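Local coordinates for FBP protein (Leishmania major, PDB 5OEZ) that probably hydrolyses fructose 1,6-bisphosphate to fructose 6-phosphate and phosphate with the help of magnesium, a step of carbohydrate biosynthesis, at residues S131-R140 / G162-Y173. Numbering follows the deposited sequence.
Sequences SVGSIWGVWR and GTDMVSAGYAVY
Val132 to Val138 pair with Tyr173 back to Ser167 as neighbouring antiparallel strands, their axes 4.6 Å apart. The hydrogen-bonded pairs are Val132–Tyr173, Ser134–Ala171, Trp136–Gly169 and Val138–Ser167, the first and last each with one weak bond. Toward the C-terminal end of strand 132-140, Val166 and Ser167 both face Val138, a classic beta bulge: Val138 O takes Val166 N at 2.9 Å, in its carbonyl plane, and Ser167 N more weakly.

Among the rings, with CG between its backbone N and carbonyl carbon (chi1 62°), the indole of Trp136 is carried over Gly169 and Tyr170 of the partner strand. Gly169 O is 3.5 Å above the centre of the indole plane, and Gly169 CA makes a CH-pi contact with the five-membered ring. Strands 132-140 and 167-173 are inner strands of the large mixed sheet of the FBPase N-terminal domain; helix 27-47 packs on the Trp136 and Tyr173 face, helices 252-262 and 281-294 on the Ile135 and Tyr170 face. On Trp139, Met165 CG stands 3.8 Å from the six-membered ring centroid, and SD adds a Met-aromatic contact over the ring.

One side-chain hydrogen bond crosses the strands: Tyr173 OH donates to Ser134 OG at 2.9 Å, near the phenol plane. Ser134 OG also bonds Pro119 O of strand 113-121.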
ATOM      1  N   SER C 131      -4.146   4.623  19.292  1.00 60.11           N
ATOM      2  CA  SER C 131      -3.649   5.882  18.755  1.00 57.04           C
ATOM      3  C   SER C 131      -2.332   6.336  19.372  1.00 58.55           C
ATOM      4  O   SER C 131      -2.166   6.285  20.596  1.00 60.55           O
ATOM      5  CB  SER C 131      -4.666   6.991  19.072  1.00 72.33           C
ATOM      6  OG  SER C 131      -5.836   6.950  18.263  1.00 66.10           O
ATOM      7  N   VAL C 132      -1.411   6.792  18.523  1.00 48.93           N
ATOM      8  CA  VAL C 132      -0.288   7.615  18.954  1.00 44.54           C
ATOM      9  C   VAL C 132      -0.259   8.868  18.081  1.00 45.75           C
ATOM     10  O   VAL C 132      -1.070   8.990  17.174  1.00 43.85           O
ATOM     11  CB  VAL C 132       1.041   6.847  18.919  1.00 46.24           C
ATOM     12  CG1 VAL C 132       0.996   5.704  19.907  1.00 58.05           C
ATOM     13  CG2 VAL C 132       1.351   6.311  17.533  1.00 52.34           C
ATOM     14  N   GLY C 133       0.669   9.785  18.350  1.00 42.02           N
ATOM     15  CA  GLY C 133       0.684  11.083  17.667  1.00 42.49           C
ATOM     16  C   GLY C 133       2.009  11.829  17.706  1.00 38.49           C
ATOM     17  O   GLY C 133       2.928  11.411  18.386  1.00 44.79           O
ATOM     18  N   SER C 134       2.109  12.876  16.893  1.00 38.70           N
ATOM     19  CA  SER C 134       3.260  13.790  16.846  1.00 38.30           C
ATOM     20  C   SER C 134       2.699  15.179  16.946  1.00 38.12           C
ATOM     21  O   SER C 134       1.630  15.431  16.420  1.00 42.29           O
ATOM     22  CB  SER C 134       4.040  13.687  15.517  1.00 39.19           C
ATOM     23  OG  SER C 134       4.499  12.372  15.236  1.00 45.30           O
ATOM     24  N   ILE C 135       3.445  16.096  17.563  1.00 41.48           N
ATOM     25  CA  ILE C 135       3.006  17.481  17.765  1.00 38.60           C
ATOM     26  C   ILE C 135       4.153  18.441  17.466  1.00 43.77           C
ATOM     27  O   ILE C 135       5.302  18.138  17.790  1.00 43.29           O
ATOM     28  CB  ILE C 135       2.571  17.735  19.225  1.00 45.99           C
ATOM     29  CG1 ILE C 135       1.634  16.630  19.715  1.00 48.00           C
ATOM     30  CG2 ILE C 135       1.889  19.098  19.360  1.00 48.16           C
ATOM     31  CD1 ILE C 135       1.413  16.627  21.217  1.00 50.18           C
ATOM     32  N   TRP C 136       3.851  19.594  16.871  1.00 36.86           N
ATOM     33  CA  TRP C 136       4.876  20.602  16.639  1.00 42.92           C
ATOM     34  C   TRP C 136       4.309  22.015  16.711  1.00 35.78           C
ATOM     35  O   TRP C 136       3.142  22.227  16.433  1.00 37.24           O
ATOM     36  CB  TRP C 136       5.591  20.381  15.283  1.00 40.09           C
ATOM     37  CG  TRP C 136       4.666  20.486  14.164  1.00 39.66           C
ATOM     38  CD1 TRP C 136       4.331  21.615  13.487  1.00 36.90           C
ATOM     39  CD2 TRP C 136       3.897  19.421  13.592  1.00 39.48           C
ATOM     40  NE1 TRP C 136       3.418  21.307  12.508  1.00 40.85           N
ATOM     41  CE2 TRP C 136       3.124  19.975  12.564  1.00 36.56           C
ATOM     42  CE3 TRP C 136       3.799  18.054  13.849  1.00 35.67           C
ATOM     43  CZ2 TRP C 136       2.255  19.221  11.807  1.00 40.59           C
ATOM     44  CZ3 TRP C 136       2.935  17.301  13.083  1.00 40.59           C
ATOM     45  CH2 TRP C 136       2.179  17.883  12.079  1.00 35.84           C
ATOM     46  N   GLY C 137       5.163  22.954  17.096  1.00 36.21           N
ATOM     47  CA  GLY C 137       4.837  24.371  17.125  1.00 36.54           C
ATOM     48  C   GLY C 137       6.000  25.111  16.514  1.00 39.23           C
ATOM     49  O   GLY C 137       7.159  24.761  16.749  1.00 36.44           O
ATOM     50  N   VAL C 138       5.686  26.156  15.759  1.00 39.75           N
ATOM     51  CA  VAL C 138       6.673  26.910  14.993  1.00 42.26           C
ATOM     52  C   VAL C 138       6.628  28.406  15.361  1.00 42.32           C
ATOM     53  O   VAL C 138       5.560  29.014  15.407  1.00 38.60           O
ATOM     54  CB  VAL C 138       6.399  26.767  13.477  1.00 44.51           C
ATOM     55  CG1 VAL C 138       7.493  27.451  12.638  1.00 46.93           C
ATOM     56  CG2 VAL C 138       6.263  25.308  13.063  1.00 41.74           C
ATOM     57  N   TRP C 139       7.795  28.971  15.639  1.00 44.78           N
ATOM     58  CA  TRP C 139       7.962  30.393  15.932  1.00 49.09           C
ATOM     59  C   TRP C 139       8.914  30.945  14.873  1.00 57.76           C
ATOM     60  O   TRP C 139       9.597  30.172  14.181  1.00 53.54           O
ATOM     61  CB  TRP C 139       8.587  30.596  17.309  1.00 45.41           C
ATOM     62  CG  TRP C 139       7.659  30.504  18.464  1.00 46.84           C
ATOM     63  CD1 TRP C 139       7.120  31.544  19.162  1.00 48.08           C
ATOM     64  CD2 TRP C 139       7.213  29.316  19.113  1.00 45.42           C
ATOM     65  NE1 TRP C 139       6.350  31.081  20.195  1.00 55.41           N
ATOM     66  CE2 TRP C 139       6.395  29.713  20.196  1.00 49.57           C
ATOM     67  CE3 TRP C 139       7.423  27.954  18.892  1.00 50.61           C
ATOM     68  CZ2 TRP C 139       5.779  28.799  21.049  1.00 48.26           C
ATOM     69  CZ3 TRP C 139       6.809  27.034  19.754  1.00 48.43           C
ATOM     70  CH2 TRP C 139       5.988  27.464  20.805  1.00 45.18           C
ATOM     71  N   ARG C 140       8.986  32.270  14.793  1.00 51.70           N
ATOM     72  CA  ARG C 140       9.900  32.950  13.877  1.00 68.95           C
ATOM     73  C   ARG C 140      10.966  33.734  14.662  1.00 60.45           C
ATOM     74  O   ARG C 140      10.717  34.189  15.775  1.00 63.09           O
ATOM     75  CB  ARG C 140       9.095  33.851  12.936  1.00 72.52           C
ATOM     76  CG  ARG C 140       9.929  34.529  11.875  1.00 91.24           C
ATOM     77  CD  ARG C 140       9.075  35.426  11.009  1.00103.36           C
ATOM     78  NE  ARG C 140       8.339  34.598  10.068  1.00 98.33           N
ATOM     79  CZ  ARG C 140       8.772  34.221   8.866  1.00104.95           C
ATOM     80  NH1 ARG C 140       9.960  34.607   8.399  1.00117.15           N
ATOM     81  NH2 ARG C 140       7.996  33.452   8.110  1.00117.96           N
ATOM     82  N   GLY C 162       3.505  31.880  23.565  1.00 52.40           N
ATOM     83  CA  GLY C 162       2.618  31.158  22.667  1.00 54.03           C
ATOM     84  C   GLY C 162       1.854  32.046  21.694  1.00 55.03           C
ATOM     85  O   GLY C 162       1.551  31.624  20.583  1.00 48.91           O
ATOM     86  N   THR C 163       1.567  33.283  22.104  1.00 52.29           N
ATOM     87  CA  THR C 163       0.858  34.250  21.266  1.00 49.54           C
ATOM     88  C   THR C 163       1.669  34.719  20.051  1.00 52.91           C
ATOM     89  O   THR C 163       1.083  35.259  19.121  1.00 56.43           O
ATOM     90  CB  THR C 163       0.391  35.486  22.085  1.00 50.60           C
ATOM     91  OG1 THR C 163       1.487  35.999  22.847  1.00 57.73           O
ATOM     92  CG2 THR C 163      -0.738  35.106  23.041  1.00 47.92           C
ATOM     93  N   ASP C 164       2.993  34.516  20.067  1.00 56.88           N
ATOM     94  CA  ASP C 164       3.902  34.806  18.931  1.00 55.71           C
ATOM     95  C   ASP C 164       4.075  33.626  17.951  1.00 59.83           C
ATOM     96  O   ASP C 164       4.779  33.744  16.945  1.00 63.73           O
ATOM     97  CB  ASP C 164       5.297  35.159  19.467  1.00 68.07           C
ATOM     98  CG  ASP C 164       5.287  36.369  20.391  1.00 82.97           C
ATOM     99  OD1 ASP C 164       4.835  37.438  19.930  1.00 76.45           O
ATOM    100  OD2 ASP C 164       5.744  36.251  21.560  1.00 85.79           O
ATOM    101  N   MET C 165       3.473  32.485  18.273  1.00 53.85           N
ATOM    102  CA  MET C 165       3.621  31.267  17.490  1.00 61.12           C
ATOM    103  C   MET C 165       2.956  31.478  16.122  1.00 52.48           C
ATOM    104  O   MET C 165       1.801  31.867  16.049  1.00 53.27           O
ATOM    105  CB  MET C 165       2.990  30.084  18.254  1.00 50.51           C
ATOM    106  CG  MET C 165       3.480  28.693  17.885  1.00 63.99           C
ATOM    107  SD  MET C 165       2.566  27.331  18.681  1.00 54.76           S
ATOM    108  CE  MET C 165       2.226  28.026  20.290  1.00 58.34           C
ATOM    109  N   VAL C 166       3.694  31.225  15.049  1.00 46.85           N
ATOM    110  CA  VAL C 166       3.144  31.396  13.693  1.00 47.95           C
ATOM    111  C   VAL C 166       2.423  30.156  13.137  1.00 50.24           C
ATOM    112  O   VAL C 166       1.563  30.301  12.282  1.00 45.63           O
ATOM    113  CB  VAL C 166       4.175  31.868  12.663  1.00 48.58           C
ATOM    114  CG1 VAL C 166       4.876  33.122  13.154  1.00 47.39           C
ATOM    115  CG2 VAL C 166       5.156  30.762  12.348  1.00 50.48           C
ATOM    116  N   SER C 167       2.740  28.958  13.638  1.00 47.19           N
ATOM    117  CA  SER C 167       2.051  27.754  13.177  1.00 42.78           C
ATOM    118  C   SER C 167       2.144  26.615  14.169  1.00 35.75           C
ATOM    119  O   SER C 167       3.030  26.571  15.012  1.00 44.34           O
ATOM    120  CB  SER C 167       2.624  27.318  11.824  1.00 44.55           C
ATOM    121  OG  SER C 167       1.972  26.165  11.345  1.00 47.63           O
ATOM    122  N   ALA C 168       1.172  25.727  14.103  1.00 32.36           N
ATOM    123  CA  ALA C 168       1.143  24.543  14.943  1.00 34.12           C
ATOM    124  C   ALA C 168       0.387  23.425  14.248  1.00 32.48           C
ATOM    125  O   ALA C 168      -0.504  23.684  13.460  1.00 35.68           O
ATOM    126  CB  ALA C 168       0.475  24.855  16.281  1.00 31.51           C
ATOM    127  N   GLY C 169       0.696  22.187  14.594  1.00 31.11           N
ATOM    128  CA  GLY C 169      -0.081  21.073  14.095  1.00 30.50           C
ATOM    129  C   GLY C 169       0.167  19.792  14.848  1.00 30.51           C
ATOM    130  O   GLY C 169       1.073  19.720  15.682  1.00 32.81           O
ATOM    131  N   TYR C 170      -0.613  18.762  14.519  1.00 30.06           N
ATOM    132  CA  TYR C 170      -0.328  17.416  14.984  1.00 32.10           C
ATOM    133  C   TYR C 170      -0.674  16.369  13.929  1.00 36.40           C
ATOM    134  O   TYR C 170      -1.371  16.651  12.971  1.00 34.67           O
ATOM    135  CB  TYR C 170      -1.043  17.128  16.300  1.00 32.64           C
ATOM    136  CG  TYR C 170      -2.543  17.109  16.217  1.00 35.56           C
ATOM    137  CD1 TYR C 170      -3.233  15.998  15.710  1.00 35.47           C
ATOM    138  CD2 TYR C 170      -3.281  18.190  16.647  1.00 34.10           C
ATOM    139  CE1 TYR C 170      -4.620  15.997  15.636  1.00 35.18           C
ATOM    140  CE2 TYR C 170      -4.661  18.204  16.562  1.00 38.67           C
ATOM    141  CZ  TYR C 170      -5.324  17.106  16.055  1.00 35.24           C
ATOM    142  OH  TYR C 170      -6.690  17.104  15.964  1.00 34.88           O
ATOM    143  N   ALA C 171      -0.123  15.175  14.113  1.00 39.06           N
ATOM    144  CA  ALA C 171      -0.492  14.003  13.348  1.00 39.57           C
ATOM    145  C   ALA C 171      -1.052  12.931  14.296  1.00 38.96           C
ATOM    146  O   ALA C 171      -0.530  12.740  15.389  1.00 33.36           O
ATOM    147  CB  ALA C 171       0.711  13.473  12.588  1.00 37.85           C
ATOM    148  N   VAL C 172      -2.116  12.249  13.869  1.00 36.71           N
ATOM    149  CA  VAL C 172      -2.685  11.123  14.604  1.00 39.30           C
ATOM    150  C   VAL C 172      -2.490   9.878  13.764  1.00 39.36           C
ATOM    151  O   VAL C 172      -2.939   9.836  12.627  1.00 40.81           O
ATOM    152  CB  VAL C 172      -4.196  11.250  14.803  1.00 41.82           C
ATOM    153  CG1 VAL C 172      -4.655  10.350  15.945  1.00 46.02           C
ATOM    154  CG2 VAL C 172      -4.584  12.670  15.063  1.00 46.83           C
ATOM    155  N   TYR C 173      -1.837   8.877  14.331  1.00 43.49           N
ATOM    156  CA  TYR C 173      -1.613   7.601  13.676  1.00 43.77           C
ATOM    157  C   TYR C 173      -2.614   6.601  14.246  1.00 43.19           C
ATOM    158  O   TYR C 173      -2.408   6.033  15.310  1.00 53.79           O
ATOM    159  CB  TYR C 173      -0.176   7.129  13.915  1.00 47.49           C
ATOM    160  CG  TYR C 173       0.891   8.161  13.609  1.00 49.94           C
ATOM    161  CD1 TYR C 173       1.357   8.357  12.302  1.00 43.95           C
ATOM    162  CD2 TYR C 173       1.445   8.950  14.629  1.00 44.03           C
ATOM    163  CE1 TYR C 173       2.324   9.318  12.025  1.00 45.84           C
ATOM    164  CE2 TYR C 173       2.413   9.911  14.355  1.00 43.16           C
ATOM    165  CZ  TYR C 173       2.856  10.092  13.053  1.00 46.24           C
ATOM    166  OH  TYR C 173       3.838  11.022  12.779  1.00 44.44           O
TER